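Local coordinates for LPXTG cell wall surface protein (Streptococcus gordonii, PDB 4IGB) that probably acts as an adhesin on the streptococcal cell wall, this chain being its N-terminal N1 and N2 domains, at residues 24-29 / 323-328; 28-33 / 286-291; 49-54 / 161-166; 72-77 / 134-139. One frame throughout, in Å; residues are numbered along the deposited sequence.

Interaction 1 of 4, residues 24-29 / 323-328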
# COMPACT_ATOMS: atom_id res chain seq x y z
N ILE C 24 12.64 -6.77 5.44
CA ILE C 24 11.75 -5.89 4.70
C ILE C 24 12.22 -5.68 3.26
O ILE C 24 11.41 -5.36 2.39
CB ILE C 24 11.56 -4.57 5.44
CG1 ILE C 24 10.89 -4.86 6.80
CG2 ILE C 24 10.70 -3.60 4.62
CD1 ILE C 24 10.70 -3.67 7.69
N SER C 25 13.51 -5.90 3.00
CA SER C 25 14.06 -5.71 1.66
C SER C 25 13.67 -6.83 0.70
O SER C 25 13.76 -6.67 -0.52
CB SER C 25 15.59 -5.58 1.71
OG SER C 25 16.21 -6.80 2.12
N THR C 26 13.22 -7.96 1.23
CA THR C 26 12.84 -9.08 0.37
C THR C 26 11.36 -9.48 0.47
O THR C 26 10.99 -10.62 0.18
CB THR C 26 13.75 -10.30 0.61
OG1 THR C 26 13.59 -10.75 1.96
CG2 THR C 26 15.21 -9.91 0.37
N LEU C 27 10.52 -8.54 0.89
CA LEU C 27 9.09 -8.79 0.86
C LEU C 27 8.75 -9.17 -0.58
O LEU C 27 9.45 -8.78 -1.50
CB LEU C 27 8.33 -7.54 1.28
CG LEU C 27 8.42 -7.20 2.77
CD1 LEU C 27 7.78 -5.85 3.04
CD2 LEU C 27 7.75 -8.29 3.60
N ASP C 28 7.68 -9.93 -0.77
CA ASP C 28 7.24 -10.25 -2.13
C ASP C 28 5.94 -9.51 -2.47
O ASP C 28 5.06 -10.04 -3.12
CB ASP C 28 7.05 -11.76 -2.29
CG ASP C 28 6.68 -12.16 -3.71
OD1 ASP C 28 7.01 -11.41 -4.65
OD2 ASP C 28 6.07 -13.24 -3.89
N ILE C 29 5.83 -8.27 -2.01
CA ILE C 29 4.60 -7.54 -2.25
C ILE C 29 4.60 -6.96 -3.66
O ILE C 29 5.65 -6.86 -4.30
CB ILE C 29 4.39 -6.44 -1.21
CG1 ILE C 29 5.57 -5.48 -1.22
CG2 ILE C 29 4.21 -7.07 0.17
CD1 ILE C 29 5.41 -4.36 -0.24
N PRO C 323 3.65 -15.35 5.60
CA PRO C 323 3.94 -14.16 6.41
C PRO C 323 5.37 -13.69 6.19
O PRO C 323 6.31 -14.49 6.21
CB PRO C 323 3.76 -14.66 7.84
CG PRO C 323 2.83 -15.82 7.72
CD PRO C 323 3.22 -16.48 6.43
N GLY C 324 5.53 -12.39 5.96
CA GLY C 324 6.85 -11.84 5.74
C GLY C 324 7.27 -11.92 4.29
O GLY C 324 8.32 -11.40 3.93
N LYS C 325 6.46 -12.58 3.46
CA LYS C 325 6.68 -12.59 2.02
C LYS C 325 5.45 -12.08 1.24
O LYS C 325 5.49 -11.02 0.64
CB LYS C 325 7.09 -13.98 1.52
CG LYS C 325 8.53 -14.35 1.87
CD LYS C 325 9.52 -13.39 1.21
CE LYS C 325 10.96 -13.83 1.39
NZ LYS C 325 11.44 -13.68 2.78
N ASP C 326 4.36 -12.85 1.26
CA ASP C 326 3.14 -12.45 0.56
C ASP C 326 2.42 -11.35 1.32
O ASP C 326 1.91 -10.39 0.73
CB ASP C 326 2.22 -13.67 0.39
CG ASP C 326 2.86 -14.76 -0.45
OD1 ASP C 326 3.57 -14.40 -1.41
OD2 ASP C 326 2.65 -15.96 -0.14
N ILE C 327 2.37 -11.47 2.63
CA ILE C 327 1.72 -10.47 3.46
C ILE C 327 2.71 -10.03 4.50
O ILE C 327 3.68 -10.74 4.76
CB ILE C 327 0.44 -11.03 4.11
CG1 ILE C 327 0.75 -12.32 4.87
CG2 ILE C 327 -0.61 -11.28 3.04
CD1 ILE C 327 -0.47 -12.98 5.52
N LEU C 328 2.49 -8.86 5.09
CA LEU C 328 3.48 -8.25 5.97
C LEU C 328 3.77 -9.04 7.25
O LEU C 328 4.91 -9.05 7.73
CB LEU C 328 3.09 -6.81 6.33
CG LEU C 328 3.07 -5.81 5.17
CD1 LEU C 328 2.75 -4.44 5.72
CD2 LEU C 328 4.41 -5.78 4.43
O HOH W 1 11.07 -10.87 3.72

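Interaction 2 of 4, residues 28-33 / 286-291. With SO4 (sulfate ion), chain N.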
# COMPACT_ATOMS: atom_id res chain seq x y z
N ASP C 28 7.68 -9.93 -0.77
CA ASP C 28 7.24 -10.25 -2.13
C ASP C 28 5.94 -9.51 -2.47
O ASP C 28 5.06 -10.04 -3.12
CB ASP C 28 7.05 -11.76 -2.29
CG ASP C 28 6.68 -12.16 -3.71
OD1 ASP C 28 7.01 -11.41 -4.65
OD2 ASP C 28 6.07 -13.24 -3.89
N ILE C 29 5.83 -8.27 -2.01
CA ILE C 29 4.60 -7.54 -2.25
C ILE C 29 4.60 -6.96 -3.66
O ILE C 29 5.65 -6.86 -4.30
CB ILE C 29 4.39 -6.44 -1.21
CG1 ILE C 29 5.57 -5.48 -1.22
CG2 ILE C 29 4.21 -7.07 0.17
CD1 ILE C 29 5.41 -4.36 -0.24
N ARG C 30 3.43 -6.59 -4.14
CA ARG C 30 3.29 -6.08 -5.49
C ARG C 30 3.54 -4.57 -5.53
O ARG C 30 2.87 -3.80 -4.83
CB ARG C 30 1.90 -6.40 -6.03
CG ARG C 30 1.58 -5.75 -7.37
CD ARG C 30 0.08 -5.72 -7.62
NE ARG C 30 -0.40 -6.92 -8.30
CZ ARG C 30 -0.44 -7.05 -9.62
NH1 ARG C 30 -0.04 -6.04 -10.40
NH2 ARG C 30 -0.88 -8.17 -10.17
N LYS C 31 4.50 -4.16 -6.34
CA LYS C 31 4.80 -2.74 -6.50
C LYS C 31 4.09 -2.22 -7.74
O LYS C 31 4.25 -2.76 -8.83
CB LYS C 31 6.31 -2.51 -6.59
CG LYS C 31 6.72 -1.06 -6.60
CD LYS C 31 8.23 -0.91 -6.67
CE LYS C 31 8.68 0.46 -6.22
NZ LYS C 31 10.17 0.56 -6.34
N PHE C 32 3.26 -1.20 -7.57
CA PHE C 32 2.53 -0.68 -8.71
C PHE C 32 3.43 0.12 -9.65
O PHE C 32 4.47 0.66 -9.25
CB PHE C 32 1.36 0.18 -8.25
CG PHE C 32 0.25 -0.60 -7.60
CD1 PHE C 32 -0.40 -1.61 -8.29
CD2 PHE C 32 -0.17 -0.30 -6.31
CE1 PHE C 32 -1.45 -2.32 -7.70
CE2 PHE C 32 -1.23 -1.00 -5.71
CZ PHE C 32 -1.86 -2.01 -6.41
N ASN C 33 3.03 0.17 -10.92
CA ASN C 33 3.77 0.90 -11.93
C ASN C 33 3.42 2.38 -11.94
O ASN C 33 2.37 2.77 -12.44
CB ASN C 33 3.53 0.27 -13.29
CG ASN C 33 4.03 -1.15 -13.37
OD1 ASN C 33 5.08 -1.47 -12.82
ND2 ASN C 33 3.26 -2.03 -14.03
N LEU C 286 4.20 2.67 -4.42
CA LEU C 286 2.91 2.28 -3.85
C LEU C 286 2.75 0.80 -4.10
O LEU C 286 3.11 0.31 -5.17
CB LEU C 286 1.77 3.05 -4.51
CG LEU C 286 1.79 4.58 -4.39
CD1 LEU C 286 0.47 5.16 -4.91
CD2 LEU C 286 2.02 5.02 -2.95
N TYR C 287 2.20 0.08 -3.12
CA TYR C 287 2.21 -1.37 -3.13
C TYR C 287 0.88 -1.95 -2.66
O TYR C 287 0.07 -1.26 -2.04
CB TYR C 287 3.28 -1.92 -2.16
CG TYR C 287 4.71 -1.43 -2.36
CD1 TYR C 287 5.14 -0.21 -1.84
CD2 TYR C 287 5.66 -2.23 -3.01
CE1 TYR C 287 6.48 0.23 -1.99
CE2 TYR C 287 6.99 -1.81 -3.17
CZ TYR C 287 7.39 -0.59 -2.66
OH TYR C 287 8.69 -0.18 -2.83
N ILE C 288 0.69 -3.23 -2.93
CA ILE C 288 -0.29 -4.02 -2.21
C ILE C 288 0.30 -5.39 -1.92
O ILE C 288 1.24 -5.84 -2.58
CB ILE C 288 -1.63 -4.22 -2.96
CG1 ILE C 288 -1.39 -4.84 -4.34
CG2 ILE C 288 -2.43 -2.92 -3.03
CD1 ILE C 288 -2.67 -5.26 -5.04
N GLU C 289 -0.25 -6.04 -0.90
CA GLU C 289 0.14 -7.39 -0.60
C GLU C 289 -0.44 -8.32 -1.65
O GLU C 289 -1.38 -7.97 -2.35
CB GLU C 289 -0.32 -7.74 0.81
CG GLU C 289 0.48 -6.98 1.85
CD GLU C 289 -0.22 -6.89 3.17
OE1 GLU C 289 0.21 -7.61 4.10
OE2 GLU C 289 -1.18 -6.10 3.28
N LYS C 290 0.14 -9.51 -1.76
CA LYS C 290 -0.27 -10.46 -2.77
C LYS C 290 -0.81 -11.73 -2.14
O LYS C 290 -0.13 -12.41 -1.39
CB LYS C 290 0.93 -10.81 -3.67
CG LYS C 290 1.18 -9.82 -4.81
CD LYS C 290 2.64 -9.82 -5.29
CE LYS C 290 3.02 -11.13 -5.97
NZ LYS C 290 4.46 -11.12 -6.36
N ILE C 291 -2.06 -12.07 -2.44
CA ILE C 291 -2.54 -13.40 -2.11
C ILE C 291 -2.45 -14.26 -3.37
O ILE C 291 -3.28 -14.16 -4.27
CB ILE C 291 -3.96 -13.36 -1.55
CG1 ILE C 291 -3.96 -12.56 -0.24
CG2 ILE C 291 -4.44 -14.78 -1.33
CD1 ILE C 291 -5.33 -12.39 0.39
S SO4 N . 11.12 -2.52 -4.18
O1 SO4 N . 12.28 -3.18 -3.60
O2 SO4 N . 9.91 -3.22 -3.75
O3 SO4 N . 11.19 -2.59 -5.64
O4 SO4 N . 11.09 -1.13 -3.76
O HOH W 2 5.18 2.27 -6.99

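Interaction 3 of 4, residues 49-54 / 161-166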
# COMPACT_ATOMS: atom_id res chain seq x y z
N ASP C 49 6.52 24.96 -10.87
CA ASP C 49 7.30 24.96 -12.10
C ASP C 49 7.64 23.53 -12.47
O ASP C 49 8.49 22.89 -11.83
CB ASP C 49 8.58 25.78 -11.94
CG ASP C 49 9.58 25.53 -13.06
OD1 ASP C 49 9.15 25.29 -14.21
OD2 ASP C 49 10.79 25.56 -12.80
N GLN C 50 6.99 23.01 -13.50
CA GLN C 50 7.17 21.63 -13.91
C GLN C 50 7.98 21.53 -15.20
O GLN C 50 7.68 22.23 -16.17
CB GLN C 50 5.81 20.97 -14.10
CG GLN C 50 5.86 19.71 -14.93
CD GLN C 50 4.49 19.14 -15.20
OE1 GLN C 50 3.47 19.69 -14.77
NE2 GLN C 50 4.45 18.03 -15.92
N PHE C 51 8.98 20.66 -15.22
CA PHE C 51 9.79 20.49 -16.43
C PHE C 51 10.44 19.11 -16.51
O PHE C 51 10.67 18.45 -15.50
CB PHE C 51 10.85 21.58 -16.54
CG PHE C 51 11.76 21.67 -15.35
CD1 PHE C 51 12.94 20.95 -15.32
CD2 PHE C 51 11.45 22.48 -14.27
CE1 PHE C 51 13.79 21.02 -14.23
CE2 PHE C 51 12.29 22.56 -13.18
CZ PHE C 51 13.46 21.83 -13.16
N HIS C 52 10.73 18.68 -17.74
CA HIS C 52 11.36 17.39 -17.98
C HIS C 52 12.87 17.51 -17.97
O HIS C 52 13.42 18.59 -18.19
CB HIS C 52 10.88 16.82 -19.32
CG HIS C 52 11.38 15.44 -19.60
ND1 HIS C 52 10.62 14.31 -19.34
CD2 HIS C 52 12.54 14.99 -20.13
CE1 HIS C 52 11.31 13.24 -19.68
NE2 HIS C 52 12.47 13.62 -20.17
N LEU C 53 13.55 16.40 -17.71
CA LEU C 53 15.01 16.39 -17.67
C LEU C 53 15.56 15.03 -18.10
O LEU C 53 14.96 13.99 -17.80
CB LEU C 53 15.51 16.72 -16.27
CG LEU C 53 15.30 18.16 -15.77
CD1 LEU C 53 15.38 18.22 -14.26
CD2 LEU C 53 16.31 19.10 -16.40
N SER C 54 16.69 15.04 -18.78
CA SER C 54 17.33 13.81 -19.20
C SER C 54 18.68 13.66 -18.50
O SER C 54 19.51 14.56 -18.56
CB SER C 54 17.53 13.79 -20.72
OG SER C 54 16.29 13.68 -21.39
N ALA C 161 21.63 22.57 -17.68
CA ALA C 161 22.00 23.93 -18.08
C ALA C 161 20.76 24.80 -18.26
O ALA C 161 20.71 25.94 -17.80
CB ALA C 161 22.83 23.89 -19.36
N ASN C 162 19.74 24.23 -18.91
CA ASN C 162 18.53 24.98 -19.23
C ASN C 162 17.60 25.20 -18.03
O ASN C 162 16.58 25.88 -18.16
CB ASN C 162 17.78 24.29 -20.37
CG ASN C 162 16.89 25.24 -21.14
OD1 ASN C 162 17.20 26.43 -21.25
ND2 ASN C 162 15.79 24.72 -21.66
N HIS C 163 17.94 24.62 -16.88
CA HIS C 163 17.16 24.78 -15.66
C HIS C 163 18.10 24.79 -14.46
O HIS C 163 18.24 23.78 -13.78
CB HIS C 163 16.17 23.63 -15.46
CG HIS C 163 15.23 23.42 -16.61
ND1 HIS C 163 13.99 24.03 -16.67
CD2 HIS C 163 15.33 22.66 -17.72
CE1 HIS C 163 13.38 23.65 -17.78
NE2 HIS C 163 14.17 22.82 -18.44
N ASP C 164 18.73 25.93 -14.19
CA ASP C 164 19.69 26.01 -13.09
C ASP C 164 19.27 27.11 -12.12
O ASP C 164 20.09 27.91 -11.70
CB ASP C 164 21.09 26.27 -13.63
CG ASP C 164 22.19 25.88 -12.66
OD1 ASP C 164 21.90 25.57 -11.49
OD2 ASP C 164 23.37 25.89 -13.08
N TYR C 165 17.98 27.13 -11.78
CA TYR C 165 17.44 28.19 -10.94
C TYR C 165 16.84 27.68 -9.63
O TYR C 165 15.99 28.33 -9.02
CB TYR C 165 16.39 29.00 -11.71
CG TYR C 165 15.37 28.16 -12.46
CD1 TYR C 165 14.32 27.54 -11.80
CD2 TYR C 165 15.45 28.01 -13.84
CE1 TYR C 165 13.38 26.78 -12.49
CE2 TYR C 165 14.52 27.25 -14.54
CZ TYR C 165 13.49 26.64 -13.86
OH TYR C 165 12.57 25.89 -14.56
N ILE C 166 17.27 26.52 -9.17
CA ILE C 166 16.70 25.96 -7.96
C ILE C 166 17.62 26.20 -6.77
O ILE C 166 18.82 25.96 -6.84
CB ILE C 166 16.42 24.47 -8.12
CG1 ILE C 166 15.72 24.21 -9.45
CG2 ILE C 166 15.58 23.96 -6.94
CD1 ILE C 166 15.74 22.76 -9.88

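Interaction 4 of 4, residues 72-77 / 134-139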
# COMPACT_ATOMS: atom_id res chain seq x y z
N ASN C 72 10.30 16.82 -13.31
CA ASN C 72 10.66 17.51 -12.09
C ASN C 72 9.69 18.61 -11.74
O ASN C 72 9.16 19.27 -12.62
CB ASN C 72 12.08 18.07 -12.18
CG ASN C 72 12.65 18.43 -10.84
OD1 ASN C 72 13.29 19.47 -10.68
ND2 ASN C 72 12.45 17.56 -9.85
N PHE C 73 9.47 18.79 -10.45
CA PHE C 73 8.53 19.79 -9.96
C PHE C 73 9.20 20.64 -8.90
O PHE C 73 9.85 20.12 -7.99
CB PHE C 73 7.28 19.12 -9.39
CG PHE C 73 6.54 18.29 -10.40
CD1 PHE C 73 5.39 18.77 -11.00
CD2 PHE C 73 7.01 17.04 -10.76
CE1 PHE C 73 4.70 18.01 -11.94
CE2 PHE C 73 6.33 16.27 -11.71
CZ PHE C 73 5.17 16.76 -12.29
N THR C 74 9.06 21.95 -9.04
CA THR C 74 9.62 22.88 -8.07
C THR C 74 8.57 23.93 -7.76
O THR C 74 7.59 24.08 -8.49
CB THR C 74 10.89 23.55 -8.61
OG1 THR C 74 10.55 24.37 -9.73
CG2 THR C 74 11.90 22.51 -9.05
N LEU C 75 8.79 24.64 -6.67
CA LEU C 75 7.87 25.68 -6.23
C LEU C 75 8.52 27.05 -6.38
O LEU C 75 9.65 27.25 -5.94
CB LEU C 75 7.48 25.43 -4.78
CG LEU C 75 6.43 24.33 -4.59
CD1 LEU C 75 6.36 23.90 -3.14
CD2 LEU C 75 5.07 24.82 -5.09
N LYS C 76 7.81 27.99 -7.01
CA LYS C 76 8.28 29.36 -7.15
C LYS C 76 8.23 30.09 -5.81
O LYS C 76 7.18 30.23 -5.20
CB LYS C 76 7.44 30.11 -8.19
CG LYS C 76 7.48 29.49 -9.57
CD LYS C 76 6.37 30.05 -10.46
CE LYS C 76 6.28 29.30 -11.77
NZ LYS C 76 4.97 29.55 -12.46
N VAL C 77 9.39 30.57 -5.38
CA VAL C 77 9.55 31.27 -4.11
C VAL C 77 9.30 32.77 -4.25
O VAL C 77 9.59 33.37 -5.29
CB VAL C 77 10.97 31.03 -3.54
CG1 VAL C 77 11.30 32.02 -2.43
CG2 VAL C 77 11.12 29.60 -3.06
N LYS C 134 18.38 32.44 -8.93
CA LYS C 134 17.63 31.38 -8.26
C LYS C 134 16.19 31.82 -8.01
O LYS C 134 15.96 32.95 -7.58
CB LYS C 134 18.29 31.01 -6.93
CG LYS C 134 19.71 30.48 -7.06
CD LYS C 134 19.73 29.14 -7.78
CE LYS C 134 21.16 28.68 -8.01
NZ LYS C 134 21.24 27.20 -8.17
N SER C 135 15.23 30.93 -8.25
CA SER C 135 13.83 31.29 -8.11
C SER C 135 12.91 30.22 -7.49
O SER C 135 11.87 30.56 -6.93
CB SER C 135 13.26 31.71 -9.47
OG SER C 135 13.64 30.78 -10.46
N THR C 136 13.29 28.95 -7.59
CA THR C 136 12.44 27.86 -7.11
C THR C 136 13.13 26.95 -6.08
O THR C 136 14.36 26.99 -5.93
CB THR C 136 11.94 26.96 -8.26
OG1 THR C 136 13.05 26.27 -8.85
CG2 THR C 136 11.22 27.78 -9.33
N VAL C 137 12.32 26.14 -5.40
CA VAL C 137 12.79 25.12 -4.47
C VAL C 137 12.27 23.75 -4.92
O VAL C 137 11.09 23.60 -5.25
CB VAL C 137 12.30 25.38 -3.03
CG1 VAL C 137 12.62 24.18 -2.13
CG2 VAL C 137 12.92 26.64 -2.47
N GLU C 138 13.14 22.75 -4.92
CA GLU C 138 12.77 21.38 -5.28
C GLU C 138 11.74 20.82 -4.30
O GLU C 138 11.86 21.05 -3.10
CB GLU C 138 14.01 20.49 -5.24
CG GLU C 138 13.76 19.05 -5.65
CD GLU C 138 13.53 18.90 -7.14
OE1 GLU C 138 14.17 19.66 -7.91
OE2 GLU C 138 12.73 18.04 -7.54
N PHE C 139 10.75 20.07 -4.79
CA PHE C 139 9.89 19.33 -3.86
C PHE C 139 9.52 17.91 -4.27
O PHE C 139 9.26 17.07 -3.41
CB PHE C 139 8.65 20.15 -3.45
CG PHE C 139 7.50 20.09 -4.42
CD1 PHE C 139 6.42 19.27 -4.17
CD2 PHE C 139 7.49 20.89 -5.55
CE1 PHE C 139 5.34 19.22 -5.06
CE2 PHE C 139 6.42 20.85 -6.44
CZ PHE C 139 5.34 20.02 -6.19

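Interaction 1 of 4, residues 24-29 / 323-328
The carboxylates of Asp28 and Asp326 run alongside each other in the same direction, their planes 50° apart. Asp28 OD2 comes to 3.7 Å from Asp326 OD1, a like-charge approach probably eased because Asp28 also pairs with Lys290 and Asp326 accepts from the backbone N of Val322. The Asp28 torsion, with CG anti to the backbone N (chi1 -176°), sends the carboxylate out to the level of Asp326. The direct bond between the loops is backbone to backbone: Asp28 N gives its hydrogen to Lys325 O at 2.8 Å, coming in 28° out of the carbonyl plane.

Beside this bond the Lys325 chain, bent at chi2 and chi4, passes Thr26 O with its CD 3.3 Å away. Its NZ stops 3.7 Å short of Thr26 OG1. One water closes the gap, taking hydrogens from Lys325 NZ (3.0 Å) and Thr26 OG1 and giving one to Gly324 O (2.8 Å). Gly324 has a positive phi, at which a side chain would press on the preceding carbonyl oxygen. Leu27 CD2 makes a close van der Waals contact with the same Gly324 O, 3.2 Å away. The apolar part joins Leu27, Ile29 and Leu328: Leu27 CD1 touches Leu328 CD2 at 3.6 Å, the two leucines crossing at about a right angle, and Ile29 CG2 adds a longer touch on Leu328.

Neither segment is helix or strand; 24-29 is part of the N1 domain region and 323-328 of N2. This is a loop-to-loop seam between two consecutive domains of a modular surface protein.

Interaction 2 of 4, residues 28-33 / 286-291
Antiparallel pairing at the edge of a six-stranded sheet sets Arg30 against Ile288 as a hydrogen-bonded pair and Lys31 against Tyr287 as a non-hydrogen-bonded one. Arg30 N donates to Ile288 O at 2.8 Å, and Ile288 N returns a bond to Arg30 O at 2.9 Å. A third, from Phe32 N to Leu286 O, extends the ladder.

On the face of Lys31 and Tyr287, the lysine, fully extended, runs alongside the phenol with CG 3.5 Å from Tyr287 CE2. Both polar ends converge on a sulfate, probably from the crystallisation liquor: Tyr287 OH donates to its O4 at 2.7 Å and Lys31 NZ reaches the same oxygen, while also bonding Ser148 O. Ile29 CD1 packs on Tyr287 CD2 at 3.5 Å.

Strand 30-31 is outermost in this N1 sheet, and its other face looks inward to strands 85-101 and 171-183, where Phe32 and Ile288 touch Ile181. There Phe32 crosses Ile288 at about a right angle, its CE2 3.5 Å from Ile288 CG2, while Arg30 CD lies alongside Ile288 CG1. Beyond the ladder, Lys290 CD passes close to Arg30 N, and its NZ forms a salt bridge to Asp28 OD1 at 3.1 Å, approaching from above the carboxylate plane.

Interaction 3 of 4, residues 49-54 / 161-166
Phe51 and His163 form an offset stack, the tightly packed part of this contact: the ring centroids are 4.0 Å apart and the planes only 5° from parallel. His163 ND1 lies over one face of the phenyl ring, shifted toward its rim, while Phe51 CD1 sits over the middle of the imidazole. The two side chains run antiparallel past one another, Phe51 CB lying 3.5 Å from His163 CE1. Phe51 turns its ring toward the 161-166 loop with CG between the backbone N and the carbonyl carbon (chi1 57°). At the phenyl edge, Ile166 CD1 adds an apolar touch on CZ at 4.1 Å, in a buried corner that also reaches Thr74 and Glu138.

The stack has a looser flank, where Leu53 CD2 merely grazes His163 CD2 at 3.9 Å. The solvent side belongs to His163 and Tyr165, both partly exposed, and to His52, which is exposed, points its CB away and hydrogen-bonds Glu69 and Glu71.

Polar geometry fixes the orientation of the imidazole. His163 ND1 donates to Tyr165 OH at 3.2 Å, nearly straight at 173° and in the ring plane, which requires a proton on that nitrogen. The phenol in turn points its OH at Asp49 OD2. The modelled 2.5 Å between Tyr165 OH and Asp49 OD2 is doubtful, since this oxygen is also too close to the tyrosine ring. If the Asp49 bond is real, the hydroxyl would relay between histidine and aspartate, and the carboxylate would probably polarise the phenol and strengthen it as an acceptor.

Interaction 4 of 4, residues 72-77 / 134-139
Phe139 supplies the main bump: its ring fits a hollow formed by Phe73 CB and Leu75, with the Thr74 backbone along the ring edge. Phe139 CE2 comes to 3.5 Å from Phe73 CB, CD2 lies 3.7 Å from Leu75 CG, and Leu75 CD1 rests over one face of the ring. Its chi1 of 84°, with CG between the backbone N and the carbonyl carbon, turns the ring back across strand 72-76. Farther along the same face, one methyl each of Val77 and Val137 meet, CG2 against CG2 at 3.5 Å.

The opposite face is polar. The Thr74 and Thr136 side chains cross at a slant, OG1 to OG1 3.3 Å, joined by a weak bond from Thr136, while Thr74 OG1 also bonds Asp49 O. Beside them the folded Glu138 chain, bent at chi2, meets the Asn72 amide with the two flat groups nearly coplanar, 17° apart. The 2.4 Å between Asn72 ND2 and Glu138 OE2 is too short to trust, and the details of that pair are doubtful.

Backbone bonds hold these shapes in register. Leu75 and Val137 exchange a reciprocal pair, each N to O distance 2.9 Å, and Val77 N continues it to Ser135 O; Phe139 N to Phe73 O, at 3.3 Å, is weak. The strand axes run at 138°, the marked twist of an antiparallel pair. Leu75, Val77, Val137 and Phe139 pack onto strands 104-119 and 171-183 of the eight-stranded sheet, so this ladder forms one wall of a two-sheet beta-sandwich core in the N1 domain.

All four contacts involve the N1 region, and interaction 1 joins it to N2. Interactions 1 and 2 both begin within residues 24-33, share Asp28 and Ile29, and have centres 9 Å apart; Glu289 and Lys290 of interaction 2 probably hydrogen-bond the backbone of Leu328 and Asp326. The centres of interactions 3 and 4, linked by neighbouring strands 48-54 and 69-76, are also 9 Å apart, but about 32 Å from that of interaction 2. Along the chain, interaction 4 nests inside 3, and 3 inside the loops closed by 1 and 2. Outermost strands 30-31 and 48-54 put interactions 2 and 3 at opposite edges of one six-stranded sheet, interaction 2 beside the N1-N2 contact.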